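Local structure of Mypaa.01249.c (Mycobacterium paratuberculosis, 3RD5) at residues L117-P128 / S281-L291; T131-S139 / Q234-D242. The protein is an uncharacterised member of the short-chain dehydrogenase/reductase family and probably acts as an oxidoreductase. All blocks are in the same frame, centred on the assembly; numbering follows the deposited sequence. Where two conformers were deposited one is given.

Interaction 1. Residues L117-P128 / S281-L291; sequences LGHFALTNLLLP and SEQLTKTEFPL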
loop_
_atom_site.group_PDB
_atom_site.type_symbol
_atom_site.label_atom_id
_atom_site.label_comp_id
_atom_site.label_asym_id
_atom_site.label_seq_id
_atom_site.Cartn_x
_atom_site.Cartn_y
_atom_site.Cartn_z
ATOM N N LEU A 117 -3.747 -7.480 5.191
ATOM C CA LEU A 117 -4.574 -8.554 4.620
ATOM C C LEU A 117 -5.552 -8.101 3.566
ATOM O O LEU A 117 -5.730 -8.761 2.537
ATOM C CB LEU A 117 -5.288 -9.386 5.713
ATOM C CG LEU A 117 -4.335 -10.134 6.668
ATOM C CD1 LEU A 117 -5.058 -10.616 7.965
ATOM C CD2 LEU A 117 -3.619 -11.328 5.991
ATOM N N GLY A 118 -6.164 -6.939 3.780
ATOM C CA GLY A 118 -7.111 -6.449 2.768
ATOM C C GLY A 118 -6.385 -6.088 1.456
ATOM O O GLY A 118 -6.895 -6.347 0.381
ATOM N N HIS A 119 -5.211 -5.503 1.576
ATOM C CA HIS A 119 -4.337 -5.203 0.426
ATOM C C HIS A 119 -3.814 -6.456 -0.273
ATOM O O HIS A 119 -3.708 -6.511 -1.496
ATOM C CB HIS A 119 -3.193 -4.282 0.830
ATOM C CG HIS A 119 -3.598 -2.840 0.970
ATOM N ND1 HIS A 119 -3.155 -2.051 2.014
ATOM C CD2 HIS A 119 -4.304 -2.027 0.146
ATOM C CE1 HIS A 119 -3.613 -0.811 1.828
ATOM N NE2 HIS A 119 -4.356 -0.778 0.718
ATOM N N PHE A 120 -3.496 -7.484 0.517
ATOM C CA PHE A 120 -3.073 -8.772 -0.017
ATOM C C PHE A 120 -4.163 -9.359 -0.914
ATOM O O PHE A 120 -3.896 -9.777 -2.051
ATOM C CB PHE A 120 -2.771 -9.706 1.158
ATOM C CG PHE A 120 -2.309 -11.085 0.756
ATOM C CD1 PHE A 120 -0.969 -11.332 0.559
ATOM C CD2 PHE A 120 -3.208 -12.118 0.543
ATOM C CE1 PHE A 120 -0.514 -12.589 0.167
ATOM C CE2 PHE A 120 -2.758 -13.382 0.150
ATOM C CZ PHE A 120 -1.425 -13.612 -0.055
ATOM N N ALA A 121 -5.385 -9.403 -0.404
ATOM C CA ALA A 121 -6.499 -9.911 -1.169
ATOM C C ALA A 121 -6.764 -9.069 -2.396
ATOM O O ALA A 121 -6.930 -9.595 -3.522
ATOM C CB ALA A 121 -7.756 -9.948 -0.266
ATOM N N LEU A 122 -6.758 -7.763 -2.223
ATOM C CA LEU A 122 -7.007 -6.843 -3.344
ATOM C C LEU A 122 -6.001 -7.077 -4.469
ATOM O O LEU A 122 -6.352 -7.120 -5.678
ATOM C CB LEU A 122 -6.947 -5.389 -2.895
ATOM C CG LEU A 122 -7.157 -4.331 -3.967
ATOM C CD1 LEU A 122 -8.572 -4.459 -4.580
ATOM C CD2 LEU A 122 -6.907 -2.925 -3.383
ATOM N N THR A 123 -4.729 -7.159 -4.094
ATOM C CA THR A 123 -3.654 -7.314 -5.077
ATOM C C THR A 123 -3.777 -8.640 -5.839
ATOM O O THR A 123 -3.710 -8.669 -7.085
ATOM C CB THR A 123 -2.272 -7.192 -4.415
ATOM O OG1 THR A 123 -2.166 -5.939 -3.741
ATOM C CG2 THR A 123 -1.155 -7.306 -5.491
ATOM N N ASN A 124 -4.040 -9.734 -5.125
ATOM C CA ASN A 124 -4.171 -11.007 -5.824
ATOM C C ASN A 124 -5.365 -10.991 -6.779
ATOM O O ASN A 124 -5.301 -11.619 -7.842
ATOM C CB ASN A 124 -4.346 -12.173 -4.835
ATOM C CG ASN A 124 -3.056 -12.633 -4.250
ATOM O OD1 ASN A 124 -1.999 -12.575 -4.906
ATOM N ND2 ASN A 124 -3.136 -13.160 -2.997
ATOM N N LEU A 125 -6.437 -10.312 -6.419
ATOM C CA LEU A 125 -7.622 -10.263 -7.270
ATOM C C LEU A 125 -7.422 -9.361 -8.494
ATOM O O LEU A 125 -7.959 -9.675 -9.571
ATOM C CB LEU A 125 -8.823 -9.805 -6.462
ATOM C CG LEU A 125 -9.305 -10.785 -5.401
ATOM C CD1 LEU A 125 -10.244 -10.107 -4.418
ATOM C CD2 LEU A 125 -9.972 -12.030 -6.051
ATOM N N LEU A 126 -6.614 -8.309 -8.391
ATOM C CA LEU A 126 -6.363 -7.402 -9.524
ATOM C C LEU A 126 -5.210 -7.816 -10.442
ATOM O O LEU A 126 -5.147 -7.393 -11.602
ATOM C CB LEU A 126 -6.133 -5.986 -9.027
ATOM C CG LEU A 126 -7.335 -5.294 -8.410
ATOM C CD1 LEU A 126 -6.972 -3.856 -7.911
ATOM C CD2 LEU A 126 -8.484 -5.208 -9.428
ATOM N N LEU A 127 -4.247 -8.589 -9.922
ATOM C CA LEU A 127 -3.031 -8.904 -10.648
ATOM C C LEU A 127 -3.218 -9.361 -12.101
ATOM O O LEU A 127 -2.456 -8.897 -12.958
ATOM C CB LEU A 127 -2.171 -9.934 -9.904
ATOM C CG LEU A 127 -1.202 -9.385 -8.878
ATOM C CD1 LEU A 127 -0.634 -10.519 -8.020
ATOM C CD2 LEU A 127 -0.032 -8.585 -9.474
ATOM N N PRO A 128 -4.210 -10.213 -12.377
ATOM C CA PRO A 128 -4.406 -10.640 -13.774
ATOM C C PRO A 128 -4.769 -9.522 -14.749
ATOM O O PRO A 128 -4.716 -9.755 -15.979
ATOM C CB PRO A 128 -5.549 -11.656 -13.663
ATOM C CG PRO A 128 -5.511 -12.110 -12.271
ATOM C CD PRO A 128 -5.125 -10.921 -11.466
ATOM N N SER A 281 -1.216 -15.716 4.756
ATOM C CA SER A 281 -2.097 -14.689 4.204
ATOM C C SER A 281 -3.105 -15.263 3.192
ATOM O O SER A 281 -4.282 -14.843 3.130
ATOM C CB SER A 281 -1.286 -13.549 3.585
ATOM O OG SER A 281 -0.474 -12.924 4.598
ATOM N N GLU A 282 -2.654 -16.230 2.386
ATOM C CA GLU A 282 -3.549 -16.924 1.466
ATOM C C GLU A 282 -4.626 -17.663 2.272
ATOM O O GLU A 282 -5.804 -17.648 1.917
ATOM C CB GLU A 282 -2.786 -17.926 0.551
ATOM C CG GLU A 282 -1.916 -17.281 -0.512
ATOM C CD GLU A 282 -1.524 -18.195 -1.657
ATOM O OE1 GLU A 282 -1.739 -19.429 -1.537
ATOM O OE2 GLU A 282 -0.992 -17.691 -2.668
ATOM N N GLN A 283 -4.231 -18.321 3.348
ATOM C CA GLN A 283 -5.198 -19.071 4.150
ATOM C C GLN A 283 -6.211 -18.143 4.818
ATOM O O GLN A 283 -7.386 -18.450 4.839
ATOM C CB GLN A 283 -4.505 -19.947 5.187
ATOM C CG GLN A 283 -3.657 -21.016 4.574
ATOM C CD GLN A 283 -2.742 -21.646 5.585
ATOM O OE1 GLN A 283 -2.899 -21.454 6.791
ATOM N NE2 GLN A 283 -1.755 -22.373 5.100
ATOM N N LEU A 284 -5.766 -17.010 5.355
ATOM C CA LEU A 284 -6.666 -16.112 6.033
ATOM C C LEU A 284 -7.637 -15.423 5.085
ATOM O O LEU A 284 -8.811 -15.152 5.444
ATOM C CB LEU A 284 -5.865 -15.060 6.820
ATOM C CG LEU A 284 -5.117 -15.537 8.068
ATOM C CD1 LEU A 284 -4.192 -14.425 8.579
ATOM C CD2 LEU A 284 -6.139 -15.941 9.177
ATOM N N THR A 285 -7.148 -15.073 3.895
ATOM C CA THR A 285 -7.948 -14.255 2.955
ATOM C C THR A 285 -8.724 -15.063 1.906
ATOM O O THR A 285 -9.579 -14.493 1.229
ATOM C CB THR A 285 -7.123 -13.198 2.224
ATOM O OG1 THR A 285 -6.155 -13.820 1.363
ATOM C CG2 THR A 285 -6.437 -12.234 3.220
ATOM N N LYS A 286 -8.427 -16.362 1.794
ATOM C CA LYS A 286 -8.983 -17.207 0.723
ATOM C C LYS A 286 -8.757 -16.593 -0.650
ATOM O O LYS A 286 -9.633 -16.636 -1.526
ATOM C CB LYS A 286 -10.448 -17.549 1.024
ATOM C CG LYS A 286 -10.630 -18.278 2.395
ATOM C CD LYS A 286 -9.648 -19.425 2.525
ATOM C CE LYS A 286 -9.721 -20.197 3.850
ATOM N NZ LYS A 286 -8.406 -20.903 4.039
ATOM N N THR A 287 -7.567 -16.019 -0.833
ATOM C CA THR A 287 -7.070 -15.570 -2.141
ATOM C C THR A 287 -5.689 -16.178 -2.333
ATOM O O THR A 287 -5.025 -16.590 -1.381
ATOM C CB THR A 287 -6.993 -14.022 -2.317
ATOM O OG1 THR A 287 -5.958 -13.497 -1.480
ATOM C CG2 THR A 287 -8.334 -13.394 -1.985
ATOM N N GLU A 288 -5.285 -16.316 -3.582
ATOM C CA GLU A 288 -3.993 -16.882 -3.923
ATOM C C GLU A 288 -3.325 -16.141 -5.061
ATOM O O GLU A 288 -3.998 -15.491 -5.861
ATOM C CB GLU A 288 -4.098 -18.364 -4.274
ATOM C CG GLU A 288 -4.824 -18.696 -5.514
ATOM C CD GLU A 288 -4.856 -20.207 -5.819
ATOM O OE1 GLU A 288 -4.607 -21.036 -4.905
ATOM O OE2 GLU A 288 -5.123 -20.549 -6.995
ATOM N N PHE A 289 -2.013 -16.248 -5.144
ATOM C CA PHE A 289 -1.257 -15.685 -6.261
ATOM C C PHE A 289 -1.775 -16.304 -7.564
ATOM O O PHE A 289 -1.777 -17.540 -7.684
ATOM C CB PHE A 289 0.249 -15.951 -6.099
ATOM C CG PHE A 289 1.082 -15.353 -7.183
ATOM C CD1 PHE A 289 1.347 -13.994 -7.203
ATOM C CD2 PHE A 289 1.591 -16.135 -8.206
ATOM C CE1 PHE A 289 2.137 -13.437 -8.198
ATOM C CE2 PHE A 289 2.368 -15.575 -9.187
ATOM C CZ PHE A 289 2.624 -14.231 -9.218
ATOM N N PRO A 290 -2.194 -15.486 -8.548
ATOM C CA PRO A 290 -2.959 -16.023 -9.693
ATOM C C PRO A 290 -2.164 -16.185 -10.971
ATOM O O PRO A 290 -2.735 -16.670 -11.980
ATOM C CB PRO A 290 -4.005 -14.928 -9.893
ATOM C CG PRO A 290 -3.240 -13.723 -9.614
ATOM C CD PRO A 290 -2.408 -14.034 -8.415
ATOM N N LEU A 291 -0.882 -15.826 -10.988
ATOM C CA LEU A 291 -0.107 -15.873 -12.228
ATOM C C LEU A 291 0.800 -17.089 -12.275
ATOM O O LEU A 291 0.870 -17.896 -11.334
ATOM C CB LEU A 291 0.696 -14.591 -12.436
ATOM C CG LEU A 291 -0.047 -13.261 -12.279
ATOM C CD1 LEU A 291 0.872 -12.038 -12.488
ATOM C CD2 LEU A 291 -1.249 -13.193 -13.227
ATOM O OXT LEU A 291 1.448 -17.284 -13.339
#
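The F120 ring lies flat against S281: the CB of S281 sits over the centre of one face, 3.5 Å from the ring centroid and 6° off the normal, a CH-pi contact. In the ring plane, E282 CG meets the edge at CZ, while T285 OG1 lies 3.5 Å from CD2; W278 adds an edge-to-face contact. F120 reaches across because its CG is anti to the backbone N. The fold is the Rossmann-type fold of the short-chain dehydrogenase/reductase family, and here helix 110-126, which packs against strand 87-92, is met on another side by the C-terminal helix 271-285 and the tail after it. The short helical segments run at 90° to each other, their axes 9.9 Å apart. L117 extends the apolar contact toward the start of the segment, its CD1 4.0 Å from L284 CD1. K286, with positive phi, ends the helix and turns the chain, so that T287 to L291 run along helix 117-126 toward its C-terminal end. The flat amide of N124 lies against the backbone at E288, its CG 3.4 Å from E288 O, and F289 CA approaches OD1. Buried by the contact, OD1 has no hydrogen-bonding partner in the model. Farther along, P290 CG rests 3.8 Å from P128 CG and also touches N124 O, while L127 CD1 meets F289 CE1 at the ring. The F289 N-H bonds to E282 OE2, a carboxylate oxygen that W278 NE1 also reaches, which ties the tail back to its helix. The T287 hydroxyl donates to T285 OG1, which itself donates to S281 O; the same T287 OG1 accepts a nearly straight bond from N124 ND2, 3.2 Å long at 173° and in the amide plane.

Interaction 2. Residues T131-S139 / Q234-D242; sequences TDRVVTVSS and QTLYAASQD
R133 reaches across from the start of its strand toward the end of helix 226-240, and its guanidinium collects two backbone carbonyls there. One nitrogen does most of the work: NH1 donates to A238 O and to Q241 O, both at 2.8 Å, with N-H...O angles of 147° and 154°. Both oxygens lie near the guanidinium plane, at its edge; a weak bond from NH2 also goes to Q241 O. A bend at chi3 turns NH1 toward the helix carbonyls and NE toward D132. In the same plane NE meets D132 OD1 at 2.9 Å in a salt bridge, arriving above the carboxylate plane, which helps fix the rotation of the group. D132 OD2 is paired with R17, and a water lying over a guanidinium face links that same OD2 to A239 O. The carbonyls at the end of the helix would be expected to favour the arginine's positive charge. Strand 133-137 is a central strand of the parallel part of the Rossmann sheet of short-chain dehydrogenases, with strands 87-92 and 191-195 as its neighbours; helix 226-240 covers one face of that sheet and runs nearly antiparallel to the strand (162°), 8.6 Å between the axes of the short segments. V135 holds the middle of the contact. Its two methyls divide the helix between them: CG1 meets A238 CB at 3.8 Å and also touches T235 CG2, while CG2 faces A239 CA at 4.0 Å. T235 continues the contact toward the start of the helix segment, its side chain crossing that of V137 at about a right angle, with OG1 3.7 Å from V137 CG2.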
loop_
_atom_site.group_PDB
_atom_site.type_symbol
_atom_site.label_atom_id
_atom_site.label_comp_id
_atom_site.label_asym_id
_atom_site.label_seq_id
_atom_site.Cartn_x
_atom_site.Cartn_y
_atom_site.Cartn_z
ATOM N N THR A 131 -1.106 -3.949 -15.537
ATOM C CA THR A 131 -0.092 -3.893 -16.601
ATOM C C THR A 131 1.333 -3.444 -16.232
ATOM O O THR A 131 2.285 -3.765 -16.982
ATOM C CB THR A 131 -0.527 -2.994 -17.763
ATOM O OG1 THR A 131 -0.494 -1.623 -17.348
ATOM C CG2 THR A 131 -1.919 -3.377 -18.265
ATOM N N ASP A 132 1.503 -2.713 -15.130
ATOM C CA ASP A 132 2.824 -2.172 -14.783
ATOM C C ASP A 132 3.296 -2.568 -13.405
ATOM O O ASP A 132 4.262 -3.328 -13.280
ATOM C CB ASP A 132 2.804 -0.642 -14.971
ATOM C CG ASP A 132 4.082 0.054 -14.554
ATOM O OD1 ASP A 132 5.064 -0.562 -14.082
ATOM O OD2 ASP A 132 4.122 1.304 -14.732
ATOM N N ARG A 133 2.660 -2.066 -12.330
ATOM C CA ARG A 133 3.246 -2.235 -11.018
ATOM C C ARG A 133 2.270 -2.100 -9.871
ATOM O O ARG A 133 1.187 -1.465 -10.008
ATOM C CB ARG A 133 4.415 -1.254 -10.800
ATOM C CG ARG A 133 3.992 0.200 -10.761
ATOM C CD ARG A 133 5.140 1.193 -10.713
ATOM N NE ARG A 133 5.996 1.112 -11.910
ATOM C CZ ARG A 133 7.074 1.866 -12.115
ATOM N NH1 ARG A 133 7.520 2.677 -11.183
ATOM N NH2 ARG A 133 7.756 1.713 -13.254
ATOM N N VAL A 134 2.673 -2.681 -8.733
ATOM C CA VAL A 134 2.039 -2.518 -7.422
ATOM C C VAL A 134 3.005 -1.737 -6.550
ATOM O O VAL A 134 4.167 -2.108 -6.436
ATOM C CB VAL A 134 1.754 -3.880 -6.782
ATOM C CG1 VAL A 134 1.104 -3.698 -5.405
ATOM C CG2 VAL A 134 0.873 -4.783 -7.712
ATOM N N VAL A 135 2.529 -0.674 -5.915
ATOM C CA VAL A 135 3.301 0.110 -4.931
ATOM C C VAL A 135 2.589 -0.032 -3.605
ATOM O O VAL A 135 1.415 0.379 -3.496
ATOM C CB VAL A 135 3.379 1.599 -5.304
ATOM C CG1 VAL A 135 4.164 2.383 -4.250
ATOM C CG2 VAL A 135 4.041 1.772 -6.686
ATOM N N THR A 136 3.295 -0.546 -2.579
ATOM C CA THR A 136 2.706 -0.672 -1.224
ATOM C C THR A 136 3.383 0.299 -0.291
ATOM O O THR A 136 4.628 0.335 -0.252
ATOM C CB THR A 136 2.825 -2.138 -0.759
ATOM O OG1 THR A 136 2.125 -2.991 -1.688
ATOM C CG2 THR A 136 2.169 -2.324 0.621
ATOM N N VAL A 137 2.600 1.061 0.453
ATOM C CA VAL A 137 3.127 2.078 1.351
ATOM C C VAL A 137 3.380 1.442 2.722
ATOM O O VAL A 137 2.458 0.870 3.319
ATOM C CB VAL A 137 2.230 3.336 1.404
ATOM C CG1 VAL A 137 2.929 4.435 2.227
ATOM C CG2 VAL A 137 1.926 3.855 -0.037
ATOM N N SER A 138 4.617 1.562 3.223
ATOM C CA SER A 138 5.022 1.099 4.539
ATOM C C SER A 138 5.407 2.278 5.442
ATOM O O SER A 138 4.848 3.374 5.315
ATOM C CB SER A 138 6.108 0.051 4.348
ATOM O OG SER A 138 6.526 -0.542 5.591
ATOM N N SER A 139 6.313 2.070 6.391
ATOM C CA SER A 139 6.663 3.061 7.378
ATOM C C SER A 139 7.985 2.726 8.031
ATOM O O SER A 139 8.335 1.533 8.133
ATOM C CB SER A 139 5.594 3.048 8.478
ATOM O OG SER A 139 5.937 3.850 9.610
ATOM N N GLN A 234 7.106 10.461 -1.919
ATOM C CA GLN A 234 7.811 9.186 -1.867
ATOM C C GLN A 234 7.055 8.149 -2.705
ATOM O O GLN A 234 7.645 7.417 -3.527
ATOM C CB GLN A 234 7.996 8.740 -0.417
ATOM C CG GLN A 234 8.408 9.815 0.603
ATOM C CD GLN A 234 9.603 10.643 0.223
ATOM O OE1 GLN A 234 10.575 10.114 -0.358
ATOM N NE2 GLN A 234 9.564 11.959 0.581
ATOM N N THR A 235 5.751 8.059 -2.484
ATOM C CA THR A 235 4.897 7.164 -3.263
ATOM C C THR A 235 4.933 7.496 -4.759
ATOM O O THR A 235 5.000 6.605 -5.599
ATOM C CB THR A 235 3.462 7.224 -2.778
ATOM O OG1 THR A 235 3.405 6.931 -1.380
ATOM C CG2 THR A 235 2.574 6.236 -3.523
ATOM N N LEU A 236 4.885 8.789 -5.066
ATOM C CA LEU A 236 4.854 9.244 -6.460
ATOM C C LEU A 236 6.129 8.871 -7.227
ATOM O O LEU A 236 6.093 8.539 -8.402
ATOM C CB LEU A 236 4.569 10.757 -6.497
ATOM C CG LEU A 236 3.144 11.175 -6.092
ATOM C CD1 LEU A 236 3.046 12.702 -5.804
ATOM C CD2 LEU A 236 2.117 10.728 -7.151
ATOM N N TYR A 237 7.272 8.915 -6.528
ATOM C CA TYR A 237 8.532 8.455 -7.096
ATOM C C TYR A 237 8.477 6.939 -7.382
ATOM O O TYR A 237 8.768 6.487 -8.492
ATOM C CB TYR A 237 9.670 8.805 -6.136
ATOM C CG TYR A 237 11.077 8.500 -6.598
ATOM C CD1 TYR A 237 11.599 7.232 -6.458
ATOM C CD2 TYR A 237 11.902 9.495 -7.054
ATOM C CE1 TYR A 237 12.939 6.952 -6.758
ATOM C CE2 TYR A 237 13.235 9.218 -7.355
ATOM C CZ TYR A 237 13.719 7.953 -7.193
ATOM O OH TYR A 237 15.060 7.700 -7.495
ATOM N N ALA A 238 8.015 6.151 -6.415
ATOM C CA ALA A 238 7.864 4.707 -6.619
ATOM C C ALA A 238 6.873 4.362 -7.740
ATOM O O ALA A 238 7.079 3.411 -8.481
ATOM C CB ALA A 238 7.439 4.013 -5.316
ATOM N N ALA A 239 5.835 5.177 -7.897
ATOM C CA ALA A 239 4.814 4.927 -8.934
ATOM C C ALA A 239 5.249 5.270 -10.323
ATOM O O ALA A 239 4.630 4.785 -11.272
ATOM C CB ALA A 239 3.543 5.706 -8.608
ATOM N N SER A 240 6.298 6.091 -10.458
ATOM C CA SER A 240 6.643 6.681 -11.746
ATOM C C SER A 240 8.025 6.348 -12.307
ATOM O O SER A 240 8.227 6.543 -13.512
ATOM C CB SER A 240 6.470 8.197 -11.684
ATOM O OG SER A 240 7.366 8.796 -10.781
ATOM N N GLN A 241 8.994 6.001 -11.454
ATOM C CA GLN A 241 10.389 5.886 -11.898
ATOM C C GLN A 241 10.731 4.470 -12.311
ATOM O O GLN A 241 10.104 3.532 -11.895
ATOM C CB GLN A 241 11.329 6.362 -10.794
ATOM C CG GLN A 241 11.082 7.792 -10.351
ATOM C CD GLN A 241 11.121 8.808 -11.479
ATOM O OE1 GLN A 241 10.078 9.426 -11.897
ATOM N NE2 GLN A 241 12.316 8.994 -12.027
ATOM N N ASP A 242 11.781 4.335 -13.126
ATOM C CA ASP A 242 12.188 3.019 -13.659
ATOM C C ASP A 242 13.084 2.343 -12.638
ATOM O O ASP A 242 14.307 2.488 -12.681
ATOM C CB ASP A 242 12.927 3.175 -15.000
ATOM C CG ASP A 242 13.254 1.857 -15.629
ATOM O OD1 ASP A 242 12.873 0.792 -15.124
ATOM O OD2 ASP A 242 13.954 1.877 -16.672
HETATM O O HOH W 1 4.699 3.804 -13.882
HETATM O O HOH W 2 9.125 3.653 -15.207
#

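How the interactions relate
Interaction 1 and interaction 2 have centres about 19 Å apart and lie on the same Rossmann-type domain. Along the chain, interaction 2 is nested in the loop closed by interaction 1: in chain order the elements involved are helix 110-126, strand 133-137, helix 226-240 and helix 271-285 with the C-terminal tail. The two meet where V134, a residue of the strand whose neighbours R133 and V135 face helix 226-240, packs its CG2 against T123 CG2 of helix 110-126 at 3.9 Å. Strand 133-137 is therefore sandwiched between these two helices, and the C-terminal tail runs along helix 110-126 and also touches helix 161-185.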